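Local coordinates for glutamate racemase (Escherichia coli, PDB 2JFN), which belongs to the Asp/Glu/hydantoin racemase family of alpha/beta enzymes and here holds glutamic acid in one pocket and uridine-5'-diphosphate-N-acetylmuramoyl-L-alanine in another, at residues R21-G32 with L47-F58; V112-P120 with V225-T235. All blocks are in the same frame, centred on the assembly; numbering follows the deposited sequence.

Both contacts are buried, but they join different parts of the fold. Contact 1 pairs neighbouring parallel strands of one beta-alpha-beta unit, and its regular backbone ladder ends in loops that reach glutamic acid. Contact 2 brings together segments more than 100 residues apart, each leading from a strand into a helix; the strands 111-112 and 223-225 belong to different sheets. It buries about a third as much surface, 370 against 1040 Å², and relies on small apolar patches, a water and a shared ligand, UMA, instead of a ladder. The centres of contact 1 and contact 2 are about 17 Å apart. The nearest atoms of contact 1 and contact 2 are about 5 Å apart, without touching.

Contact 1: residues R21-G32 with L47-F58; sequences RPTVLVFDSGVG and LHYIYAFDNVAF. With GLU (glutamic acid), chain B.
Strands 21-28 and 48-53 run parallel, their axes 4.7 Å apart at closest approach and inclined by 18°. From His48 N to Pro22 O through Asp54 N to Asp28 O, seven backbone hydrogen bonds form the ladder, Val24, Val26 and Asp28 bonding through both N-H and C=O and Pro22 through its C=O alone. At its start, Thr23 and His48 lie side by side: Thr23 OG1 meets His48 ND1 at 2.9 Å, at the edge of the imidazole and near its plane, a bond in which either may donate. With CG2 anti to its backbone N, Thr23 also presses this methyl on Ile50 CD1 at a tight 3.4 Å. Leu25 CD1 continues the same face, meeting Ile50 CG2 and Ala52 CB, both at 3.9 Å. On the opposite face, Val24 CG2 packs on Leu47 CD1, and Val26 CG1 lies 4.0 Å from Tyr51 CE2. Tyr51, whose CG stands anti to the backbone N (chi1 -173°), runs alongside Asp28 and donates its OH to Gly30 O over 2.6 Å, tying the loop after the first strand to the second. That loop begins with an Asx turn, Gly30 N reaching Asp28 OD1 from above the carboxylate plane. Asp28 OD2 accepts from the amino N of glutamic acid at 2.8 Å, while Ser29 OG donates to its OE2 at 2.6 Å; the Phe58 ring turns its edge toward Ser29 OG. Asp28 at the strand end and Ser29 and Phe58 in the following loops so contribute to the glutamic acid pocket. Helix 33-43, the crossover of this beta-alpha-beta unit, covers the Val26, Tyr49 and Tyr51 face, helix 163-174 packs on Phe58, and strands 87-90 and 253-256 extend the sheet beyond 21-28 and 48-53.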
loop_
_atom_site.group_PDB
_atom_site.type_symbol
_atom_site.label_atom_id
_atom_site.label_comp_id
_atom_site.label_asym_id
_atom_site.label_seq_id
_atom_site.Cartn_x
_atom_site.Cartn_y
_atom_site.Cartn_z
ATOM N N ARG A 21 1.599 7.982 -22.975
ATOM C CA ARG A 21 1.179 6.683 -22.455
ATOM C C ARG A 21 0.091 6.882 -21.409
ATOM O O ARG A 21 -0.056 7.976 -20.865
ATOM C CB ARG A 21 2.365 5.953 -21.822
ATOM C CG ARG A 21 3.724 6.592 -22.085
ATOM C CD ARG A 21 4.108 7.592 -20.993
ATOM N NE ARG A 21 5.552 7.818 -20.974
ATOM C CZ ARG A 21 6.205 8.512 -20.045
ATOM N NH1 ARG A 21 5.552 9.070 -19.031
ATOM N NH2 ARG A 21 7.525 8.636 -20.130
ATOM N N PRO A 22 -0.688 5.828 -21.114
ATOM C CA PRO A 22 -1.751 5.965 -20.117
ATOM C C PRO A 22 -1.249 6.456 -18.765
ATOM O O PRO A 22 -0.213 6.020 -18.261
ATOM C CB PRO A 22 -2.371 4.567 -20.062
ATOM C CG PRO A 22 -1.291 3.669 -20.571
ATOM C CD PRO A 22 -0.664 4.467 -21.675
ATOM N N THR A 23 -1.999 7.392 -18.204
ATOM C CA THR A 23 -1.674 7.992 -16.921
ATOM C C THR A 23 -2.251 7.150 -15.797
ATOM O O THR A 23 -3.460 6.926 -15.726
ATOM C CB THR A 23 -2.252 9.419 -16.838
ATOM O OG1 THR A 23 -1.614 10.243 -17.822
ATOM C CG2 THR A 23 -2.032 10.007 -15.450
ATOM N N VAL A 24 -1.373 6.681 -14.920
ATOM C CA VAL A 24 -1.788 5.872 -13.790
ATOM C C VAL A 24 -1.399 6.511 -12.466
ATOM O O VAL A 24 -0.241 6.866 -12.246
ATOM C CB VAL A 24 -1.166 4.462 -13.863
ATOM C CG1 VAL A 24 -1.459 3.695 -12.587
ATOM C CG2 VAL A 24 -1.732 3.717 -15.069
ATOM N N LEU A 25 -2.384 6.652 -11.590
ATOM C CA LEU A 25 -2.156 7.221 -10.273
ATOM C C LEU A 25 -2.010 6.103 -9.254
ATOM O O LEU A 25 -2.795 5.158 -9.249
ATOM C CB LEU A 25 -3.334 8.106 -9.851
ATOM C CG LEU A 25 -3.376 8.481 -8.364
ATOM C CD1 LEU A 25 -2.187 9.385 -8.017
ATOM C CD2 LEU A 25 -4.700 9.185 -8.046
ATOM N N VAL A 26 -0.988 6.210 -8.411
ATOM C CA VAL A 26 -0.778 5.261 -7.329
ATOM C C VAL A 26 -0.820 6.145 -6.074
ATOM O O VAL A 26 -0.006 7.066 -5.926
ATOM C CB VAL A 26 0.584 4.541 -7.428
ATOM C CG1 VAL A 26 0.740 3.583 -6.257
ATOM C CG2 VAL A 26 0.672 3.760 -8.757
ATOM N N PHE A 27 -1.785 5.877 -5.197
ATOM C CA PHE A 27 -1.983 6.655 -3.976
ATOM C C PHE A 27 -1.788 5.890 -2.671
ATOM O O PHE A 27 -2.110 4.710 -2.573
ATOM C CB PHE A 27 -3.398 7.243 -3.958
ATOM C CG PHE A 27 -3.786 7.853 -2.631
ATOM C CD1 PHE A 27 -3.408 9.156 -2.310
ATOM C CD2 PHE A 27 -4.474 7.104 -1.682
ATOM C CE1 PHE A 27 -3.706 9.702 -1.060
ATOM C CE2 PHE A 27 -4.777 7.639 -0.426
ATOM C CZ PHE A 27 -4.391 8.939 -0.115
ATOM N N ASP A 28 -1.264 6.588 -1.668
ATOM C CA ASP A 28 -1.072 6.032 -0.330
ATOM C C ASP A 28 -0.965 7.193 0.638
ATOM O O ASP A 28 -0.773 8.338 0.228
ATOM C CB ASP A 28 0.214 5.203 -0.216
ATOM C CG ASP A 28 0.368 4.567 1.166
ATOM O OD1 ASP A 28 1.500 4.483 1.690
ATOM O OD2 ASP A 28 -0.660 4.150 1.738
ATOM N N SER A 29 -1.083 6.891 1.925
ATOM C CA SER A 29 -0.964 7.902 2.964
ATOM C C SER A 29 0.516 8.297 3.092
ATOM O O SER A 29 0.837 9.421 3.481
ATOM C CB SER A 29 -1.466 7.335 4.288
ATOM O OG SER A 29 -0.729 6.176 4.625
ATOM N N GLY A 30 1.409 7.371 2.754
ATOM C CA GLY A 30 2.833 7.646 2.838
ATOM C C GLY A 30 3.677 6.969 1.776
ATOM O O GLY A 30 3.369 7.047 0.584
ATOM N N VAL A 31 4.740 6.287 2.200
ATOM C CA VAL A 31 5.632 5.614 1.262
ATOM C C VAL A 31 5.220 4.185 0.880
ATOM O O VAL A 31 5.733 3.639 -0.094
ATOM C CB VAL A 31 7.100 5.567 1.800
ATOM C CG1 VAL A 31 7.633 6.984 2.001
ATOM C CG2 VAL A 31 7.168 4.795 3.116
ATOM N N GLY A 32 4.301 3.586 1.633
ATOM C CA GLY A 32 3.889 2.220 1.336
ATOM C C GLY A 32 3.440 2.009 -0.100
ATOM O O GLY A 32 3.665 0.948 -0.681
ATOM N N LEU A 47 4.409 3.532 -18.597
ATOM C CA LEU A 47 3.254 4.376 -18.300
ATOM C C LEU A 47 3.651 5.735 -17.741
ATOM O O LEU A 47 4.800 5.949 -17.350
ATOM C CB LEU A 47 2.340 3.678 -17.290
ATOM C CG LEU A 47 1.908 2.249 -17.613
ATOM C CD1 LEU A 47 1.000 1.739 -16.517
ATOM C CD2 LEU A 47 1.197 2.217 -18.955
ATOM N N HIS A 48 2.697 6.662 -17.733
ATOM C CA HIS A 48 2.929 7.987 -17.164
ATOM C C HIS A 48 2.423 7.843 -15.736
ATOM O O HIS A 48 1.217 7.908 -15.488
ATOM C CB HIS A 48 2.105 9.068 -17.865
ATOM C CG HIS A 48 2.102 10.382 -17.139
ATOM N ND1 HIS A 48 0.956 11.123 -16.941
ATOM C CD2 HIS A 48 3.108 11.091 -16.574
ATOM C CE1 HIS A 48 1.256 12.231 -16.287
ATOM N NE2 HIS A 48 2.557 12.235 -16.052
ATOM N N TYR A 49 3.343 7.632 -14.808
ATOM C CA TYR A 49 2.967 7.445 -13.418
ATOM C C TYR A 49 2.914 8.717 -12.585
ATOM O O TYR A 49 3.738 9.625 -12.731
ATOM C CB TYR A 49 3.921 6.460 -12.731
ATOM C CG TYR A 49 3.804 5.026 -13.202
ATOM C CD1 TYR A 49 4.701 4.498 -14.130
ATOM C CD2 TYR A 49 2.809 4.188 -12.694
ATOM C CE1 TYR A 49 4.618 3.156 -14.542
ATOM C CE2 TYR A 49 2.712 2.854 -13.096
ATOM C CZ TYR A 49 3.622 2.344 -14.020
ATOM O OH TYR A 49 3.532 1.019 -14.398
ATOM N N ILE A 50 1.920 8.763 -11.713
ATOM C CA ILE A 50 1.758 9.865 -10.786
ATOM C C ILE A 50 1.685 9.198 -9.424
ATOM O O ILE A 50 0.846 8.318 -9.207
ATOM C CB ILE A 50 0.437 10.625 -11.000
ATOM C CG1 ILE A 50 0.412 11.269 -12.389
ATOM C CG2 ILE A 50 0.273 11.689 -9.914
ATOM C CD1 ILE A 50 -0.973 11.758 -12.793
ATOM N N TYR A 51 2.578 9.582 -8.522
ATOM C CA TYR A 51 2.553 9.035 -7.175
ATOM C C TYR A 51 2.099 10.164 -6.268
ATOM O O TYR A 51 2.658 11.262 -6.304
ATOM C CB TYR A 51 3.937 8.551 -6.730
ATOM C CG TYR A 51 3.893 7.814 -5.400
ATOM C CD1 TYR A 51 4.249 8.444 -4.207
ATOM C CD2 TYR A 51 3.420 6.503 -5.334
ATOM C CE1 TYR A 51 4.125 7.781 -2.974
ATOM C CE2 TYR A 51 3.297 5.833 -4.114
ATOM C CZ TYR A 51 3.645 6.473 -2.940
ATOM O OH TYR A 51 3.479 5.801 -1.740
ATOM N N ALA A 52 1.075 9.906 -5.466
ATOM C CA ALA A 52 0.576 10.924 -4.551
ATOM C C ALA A 52 0.505 10.361 -3.143
ATOM O O ALA A 52 -0.017 9.264 -2.928
ATOM C CB ALA A 52 -0.805 11.399 -4.995
ATOM N N PHE A 53 1.047 11.103 -2.186
ATOM C CA PHE A 53 1.001 10.661 -0.804
ATOM C C PHE A 53 0.493 11.785 0.100
ATOM O O PHE A 53 0.865 12.954 -0.053
ATOM C CB PHE A 53 2.376 10.121 -0.353
ATOM C CG PHE A 53 3.506 11.119 -0.436
ATOM C CD1 PHE A 53 4.015 11.704 0.721
ATOM C CD2 PHE A 53 4.086 11.437 -1.662
ATOM C CE1 PHE A 53 5.091 12.591 0.661
ATOM C CE2 PHE A 53 5.165 12.326 -1.739
ATOM C CZ PHE A 53 5.668 12.904 -0.571
ATOM N N ASP A 54 -0.383 11.419 1.030
ATOM C CA ASP A 54 -0.981 12.380 1.954
ATOM C C ASP A 54 -0.140 12.595 3.210
ATOM O O ASP A 54 -0.494 12.123 4.290
ATOM C CB ASP A 54 -2.383 11.907 2.347
ATOM C CG ASP A 54 -3.188 12.990 3.047
ATOM O OD1 ASP A 54 -2.636 14.090 3.287
ATOM O OD2 ASP A 54 -4.371 12.738 3.354
ATOM N N ASN A 55 0.962 13.329 3.078
ATOM C CA ASN A 55 1.824 13.576 4.220
ATOM C C ASN A 55 1.149 14.483 5.246
ATOM O O ASN A 55 1.599 14.569 6.382
ATOM C CB ASN A 55 3.166 14.173 3.764
ATOM C CG ASN A 55 3.015 15.516 3.072
ATOM O OD1 ASN A 55 2.238 15.666 2.125
ATOM N ND2 ASN A 55 3.775 16.504 3.538
ATOM N N VAL A 56 0.058 15.131 4.848
ATOM C CA VAL A 56 -0.686 16.025 5.739
ATOM C C VAL A 56 -1.566 15.274 6.747
ATOM O O VAL A 56 -1.657 15.664 7.914
ATOM C CB VAL A 56 -1.586 16.998 4.924
ATOM C CG1 VAL A 56 -2.605 17.685 5.838
ATOM C CG2 VAL A 56 -0.721 18.049 4.240
ATOM N N ALA A 57 -2.202 14.193 6.305
ATOM C CA ALA A 57 -3.079 13.447 7.192
ATOM C C ALA A 57 -2.536 12.082 7.617
ATOM O O ALA A 57 -3.192 11.361 8.365
ATOM C CB ALA A 57 -4.453 13.297 6.553
ATOM N N PHE A 58 -1.346 11.723 7.143
ATOM C CA PHE A 58 -0.734 10.453 7.537
ATOM C C PHE A 58 -0.513 10.567 9.046
ATOM O O PHE A 58 -0.096 11.621 9.521
ATOM C CB PHE A 58 0.624 10.271 6.850
ATOM C CG PHE A 58 1.408 9.098 7.367
ATOM C CD1 PHE A 58 1.224 7.826 6.828
ATOM C CD2 PHE A 58 2.293 9.256 8.431
ATOM C CE1 PHE A 58 1.907 6.725 7.344
ATOM C CE2 PHE A 58 2.983 8.158 8.957
ATOM C CZ PHE A 58 2.789 6.892 8.413
HETATM N N GLU B . 0.266 2.126 3.493
HETATM C CA GLU B . -0.462 1.860 4.737
HETATM C C GLU B . -1.654 0.977 4.420
HETATM O O GLU B . -1.550 0.054 3.533
HETATM C CB GLU B . -0.926 3.185 5.361
HETATM C CG GLU B . -0.631 3.200 6.878
HETATM C CD GLU B . -1.346 4.359 7.560
HETATM O OE1 GLU B . -1.746 4.235 8.715
HETATM O OE2 GLU B . -1.519 5.430 6.970
HETATM O OXT GLU B . -2.756 1.139 5.041
#

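Contact 2: residues V112-P120 with V225-T235; sequences VGVVPAIKP and VDSGAAIARRT. With UMA (uridine-5'-diphosphate-N-acetylmuramoyl-L-alanine), chain C.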
loop_
_atom_site.group_PDB
_atom_site.type_symbol
_atom_site.label_atom_id
_atom_site.label_comp_id
_atom_site.label_asym_id
_atom_site.label_seq_id
_atom_site.Cartn_x
_atom_site.Cartn_y
_atom_site.Cartn_z
ATOM N N VAL A 112 -8.436 0.632 -8.534
ATOM C CA VAL A 112 -7.963 -0.619 -7.959
ATOM C C VAL A 112 -7.789 -0.451 -6.461
ATOM O O VAL A 112 -7.273 0.569 -5.996
ATOM C CB VAL A 112 -6.617 -1.048 -8.591
ATOM C CG1 VAL A 112 -6.085 -2.306 -7.917
ATOM C CG2 VAL A 112 -6.807 -1.294 -10.064
ATOM N N GLY A 113 -8.243 -1.447 -5.709
ATOM C CA GLY A 113 -8.122 -1.399 -4.267
ATOM C C GLY A 113 -7.186 -2.489 -3.787
ATOM O O GLY A 113 -6.704 -3.299 -4.582
ATOM N N VAL A 114 -6.931 -2.508 -2.482
ATOM C CA VAL A 114 -6.046 -3.507 -1.890
ATOM C C VAL A 114 -6.608 -4.089 -0.604
ATOM O O VAL A 114 -7.104 -3.365 0.267
ATOM C CB VAL A 114 -4.674 -2.921 -1.540
ATOM C CG1 VAL A 114 -4.011 -2.341 -2.783
ATOM C CG2 VAL A 114 -4.834 -1.867 -0.462
ATOM N N VAL A 115 -6.544 -5.407 -0.498
ATOM C CA VAL A 115 -6.993 -6.100 0.697
ATOM C C VAL A 115 -5.874 -7.089 1.015
ATOM O O VAL A 115 -5.186 -7.560 0.109
ATOM C CB VAL A 115 -8.317 -6.868 0.463
ATOM C CG1 VAL A 115 -9.461 -5.884 0.262
ATOM C CG2 VAL A 115 -8.191 -7.774 -0.746
ATOM N N PRO A 116 -5.661 -7.394 2.301
ATOM C CA PRO A 116 -4.602 -8.341 2.680
ATOM C C PRO A 116 -4.721 -9.636 1.879
ATOM O O PRO A 116 -5.825 -10.165 1.711
ATOM C CB PRO A 116 -4.846 -8.547 4.172
ATOM C CG PRO A 116 -5.358 -7.179 4.604
ATOM C CD PRO A 116 -6.337 -6.842 3.490
ATOM N N ALA A 117 -3.587 -10.139 1.393
ATOM C CA ALA A 117 -3.543 -11.357 0.579
ATOM C C ALA A 117 -3.788 -12.648 1.359
ATOM O O ALA A 117 -3.040 -13.621 1.227
ATOM C CB ALA A 117 -2.202 -11.439 -0.151
ATOM N N ILE A 118 -4.845 -12.659 2.158
ATOM C CA ILE A 118 -5.177 -13.829 2.952
ATOM C C ILE A 118 -5.538 -15.031 2.097
ATOM O O ILE A 118 -5.116 -16.152 2.388
ATOM C CB ILE A 118 -6.345 -13.522 3.905
ATOM C CG1 ILE A 118 -5.885 -12.496 4.945
ATOM C CG2 ILE A 118 -6.834 -14.809 4.578
ATOM C CD1 ILE A 118 -6.982 -11.998 5.845
ATOM N N LYS A 119 -6.307 -14.797 1.035
ATOM C CA LYS A 119 -6.731 -15.877 0.151
ATOM C C LYS A 119 -5.572 -16.727 -0.393
ATOM O O LYS A 119 -5.556 -17.941 -0.205
ATOM C CB LYS A 119 -7.573 -15.316 -1.003
ATOM C CG LYS A 119 -8.163 -16.398 -1.901
ATOM C CD LYS A 119 -9.101 -15.826 -2.945
ATOM C CE LYS A 119 -9.637 -16.925 -3.834
ATOM N NZ LYS A 119 -10.346 -16.366 -5.009
ATOM N N PRO A 120 -4.594 -16.115 -1.082
ATOM C CA PRO A 120 -3.507 -16.966 -1.576
ATOM C C PRO A 120 -2.648 -17.562 -0.459
ATOM O O PRO A 120 -2.137 -18.672 -0.592
ATOM C CB PRO A 120 -2.714 -16.029 -2.494
ATOM C CG PRO A 120 -2.994 -14.670 -1.934
ATOM C CD PRO A 120 -4.468 -14.745 -1.612
ATOM N N VAL A 225 3.956 -12.960 1.952
ATOM C CA VAL A 225 2.993 -12.834 0.872
ATOM C C VAL A 225 2.358 -11.441 0.880
ATOM O O VAL A 225 1.924 -10.957 1.921
ATOM C CB VAL A 225 1.856 -13.875 1.017
ATOM C CG1 VAL A 225 0.854 -13.712 -0.117
ATOM C CG2 VAL A 225 2.429 -15.288 1.026
ATOM N N ASP A 226 2.319 -10.791 -0.276
ATOM C CA ASP A 226 1.671 -9.492 -0.356
ATOM C C ASP A 226 0.850 -9.407 -1.635
ATOM O O ASP A 226 0.777 -10.372 -2.402
ATOM C CB ASP A 226 2.678 -8.328 -0.241
ATOM C CG ASP A 226 3.696 -8.298 -1.359
ATOM O OD1 ASP A 226 3.304 -8.275 -2.543
ATOM O OD2 ASP A 226 4.908 -8.282 -1.050
ATOM N N SER A 227 0.239 -8.252 -1.858
ATOM C CA SER A 227 -0.640 -8.035 -3.005
ATOM C C SER A 227 -0.023 -7.386 -4.240
ATOM O O SER A 227 -0.690 -7.266 -5.274
ATOM C CB SER A 227 -1.824 -7.181 -2.551
ATOM O OG SER A 227 -2.523 -7.821 -1.498
ATOM N N GLY A 228 1.237 -6.984 -4.131
ATOM C CA GLY A 228 1.932 -6.302 -5.215
ATOM C C GLY A 228 1.811 -6.801 -6.647
ATOM O O GLY A 228 1.292 -6.087 -7.513
ATOM N N ALA A 229 2.313 -8.010 -6.904
ATOM C CA ALA A 229 2.265 -8.590 -8.240
ATOM C C ALA A 229 0.829 -8.762 -8.728
ATOM O O ALA A 229 0.545 -8.558 -9.903
ATOM C CB ALA A 229 2.989 -9.938 -8.253
ATOM N N ALA A 230 -0.077 -9.129 -7.828
ATOM C CA ALA A 230 -1.478 -9.314 -8.209
ATOM C C ALA A 230 -2.136 -7.988 -8.593
ATOM O O ALA A 230 -3.022 -7.954 -9.459
ATOM C CB ALA A 230 -2.251 -9.959 -7.076
ATOM N N ILE A 231 -1.710 -6.905 -7.938
ATOM C CA ILE A 231 -2.245 -5.576 -8.222
ATOM C C ILE A 231 -1.763 -5.171 -9.599
ATOM O O ILE A 231 -2.503 -4.584 -10.392
ATOM C CB ILE A 231 -1.731 -4.525 -7.213
ATOM C CG1 ILE A 231 -2.184 -4.898 -5.805
ATOM C CG2 ILE A 231 -2.234 -3.127 -7.601
ATOM C CD1 ILE A 231 -3.666 -4.928 -5.645
ATOM N N ALA A 232 -0.502 -5.480 -9.871
ATOM C CA ALA A 232 0.101 -5.166 -11.153
ATOM C C ALA A 232 -0.716 -5.859 -12.251
ATOM O O ALA A 232 -1.134 -5.218 -13.219
ATOM C CB ALA A 232 1.541 -5.649 -11.175
ATOM N N ARG A 233 -0.957 -7.161 -12.087
ATOM C CA ARG A 233 -1.735 -7.914 -13.069
ATOM C C ARG A 233 -3.140 -7.332 -13.231
ATOM O O ARG A 233 -3.639 -7.213 -14.345
ATOM C CB ARG A 233 -1.826 -9.396 -12.672
ATOM C CG ARG A 233 -0.503 -10.158 -12.781
ATOM C CD ARG A 233 -0.738 -11.662 -12.659
ATOM N NE ARG A 233 -1.225 -12.044 -11.334
ATOM C CZ ARG A 233 -0.437 -12.244 -10.281
ATOM N NH1 ARG A 233 0.876 -12.107 -10.398
ATOM N NH2 ARG A 233 -0.961 -12.565 -9.106
ATOM N N ARG A 234 -3.778 -6.967 -12.124
ATOM C CA ARG A 234 -5.119 -6.386 -12.191
ATOM C C ARG A 234 -5.085 -5.044 -12.930
ATOM O O ARG A 234 -6.016 -4.709 -13.671
ATOM C CB ARG A 234 -5.685 -6.189 -10.783
ATOM C CG ARG A 234 -7.061 -5.542 -10.746
ATOM C CD ARG A 234 -8.105 -6.344 -11.529
ATOM N NE ARG A 234 -9.449 -5.814 -11.309
ATOM C CZ ARG A 234 -10.548 -6.277 -11.896
ATOM N NH1 ARG A 234 -10.467 -7.289 -12.751
ATOM N NH2 ARG A 234 -11.727 -5.733 -11.623
ATOM N N THR A 235 -4.007 -4.288 -12.731
ATOM C CA THR A 235 -3.833 -2.989 -13.379
ATOM C C THR A 235 -3.689 -3.172 -14.888
ATOM O O THR A 235 -4.328 -2.465 -15.676
ATOM C CB THR A 235 -2.589 -2.257 -12.816
ATOM O OG1 THR A 235 -2.831 -1.916 -11.446
ATOM C CG2 THR A 235 -2.292 -0.976 -13.610
HETATM N N1 UMA C . -5.467 -8.163 -4.725
HETATM C C2 UMA C . -6.008 -6.857 -4.272
HETATM N N3 UMA C . -6.611 -6.092 -5.258
HETATM C C4 UMA C . -6.745 -6.447 -6.609
HETATM C C5 UMA C . -6.167 -7.800 -7.005
HETATM C C6 UMA C . -5.572 -8.564 -6.067
HETATM O O2 UMA C . -5.939 -6.455 -3.121
HETATM O O4 UMA C . -7.294 -5.680 -7.385
HETATM C C1B UMA C . -4.807 -9.007 -3.667
HETATM C C2B UMA C . -5.839 -9.802 -2.887
HETATM O "O2'" UMA C . -5.567 -9.874 -1.433
HETATM C C3B UMA C . -5.921 -11.164 -3.493
HETATM C C4B UMA C . -4.466 -11.318 -3.895
HETATM O O4B UMA C . -3.973 -10.015 -4.185
HETATM O O3B UMA C . -6.374 -12.001 -2.395
HETATM C C5B UMA C . -4.238 -12.140 -5.100
HETATM O O5B UMA C . -5.106 -11.759 -6.107
HETATM P PA UMA C . -5.272 -12.554 -7.474
HETATM O O1A UMA C . -5.894 -11.581 -8.383
HETATM O O2A UMA C . -4.003 -13.069 -7.876
HETATM O O3A UMA C . -6.350 -13.699 -7.084
HETATM P PB UMA C . -7.268 -13.955 -5.803
HETATM O O1B UMA C . -6.489 -14.189 -4.606
HETATM O O2B UMA C . -8.276 -14.951 -6.180
HETATM O "O1'" UMA C . -8.076 -12.527 -5.750
HETATM C "C1'" UMA C . -9.442 -12.301 -6.100
HETATM C "C2'" UMA C . -9.625 -10.987 -6.812
HETATM N "N2'" UMA C . -8.878 -10.939 -8.082
HETATM C "C7'" UMA C . -9.497 -10.914 -9.274
HETATM O "O7'" UMA C . -10.711 -10.759 -9.374
HETATM C "C8'" UMA C . -8.665 -11.062 -10.530
HETATM C "C3'" UMA C . -9.194 -9.860 -5.858
HETATM O "O3'" UMA C . -9.440 -8.546 -6.466
HETATM C "C4'" UMA C . -9.954 -9.941 -4.513
HETATM O "O4'" UMA C . -9.527 -8.924 -3.630
HETATM C "C5'" UMA C . -9.745 -11.319 -3.877
HETATM O "O5'" UMA C . -10.172 -12.351 -4.845
HETATM C "C6'" UMA C . -10.566 -11.542 -2.620
HETATM O "O6'" UMA C . -11.941 -11.306 -2.884
HETATM C C18 UMA C . -10.655 -8.045 -7.077
HETATM C C19 UMA C . -11.492 -7.213 -6.163
HETATM O O18 UMA C . -12.704 -7.170 -6.282
HETATM C C20 UMA C . -10.289 -7.418 -8.439
HETATM N N4 UMA C . -10.805 -6.533 -5.229
HETATM C C21 UMA C . -11.368 -5.535 -4.308
HETATM C C22 UMA C . -12.222 -4.423 -4.986
HETATM O O19 UMA C . -11.918 -4.100 -6.157
HETATM O O20 UMA C . -13.179 -3.911 -4.350
HETATM C C23 UMA C . -10.231 -4.887 -3.508
HETATM O O HOH W 1 -1.326 -8.439 1.311
#
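Ile231 points from helix 228-241 toward Val112 and the loop that follows, and its two branches meet different partners. The Ile231 and Val112 side chains cross obliquely, Ile231 CG2 lying 4.0 Å from Val112 CG1, whereas Ile231 CD1 meets Val114 CG1 at 3.9 Å, these two side chains nearly at a right angle. The same CD1 sits over a face of the UMA uracil, almost directly above N3 at 3.2 Å, so one methyl packs on both the loop and the base. At the other end, Ala117 CB faces Val225 CG1 at 3.8 Å, the branch that chi1 of 179° sets anti to the backbone N, and Pro120 CG touches it more loosely. Between these apolar patches sits Ser227: its OG is 3.1 Å from Val115 O, at best a weak bond whose proton is not settled, and shares a water with Ala117 N. Asp226 OD1 accepts from Gly228 N, capping the turn into the helix.

UMA occupies the cleft between the segments. Gly113 O and Val115 N grip the uracil through N3 and O2, a donor-acceptor pair matched to one edge of the base, consistent with its recognition, and Val115 O accepts from the ribose O2' at 2.8 Å. Lys119, extended beyond CG, brings NZ to O2B of the diphosphate, while Arg233 NH2 makes a weak bond to O2A. Arg234 lays one guanidinium face against methyl C20. Two strand-to-helix connections from different sheets form a nucleotide-sugar site, meeting the base edge with backbone atoms and the diphosphate with basic side chains.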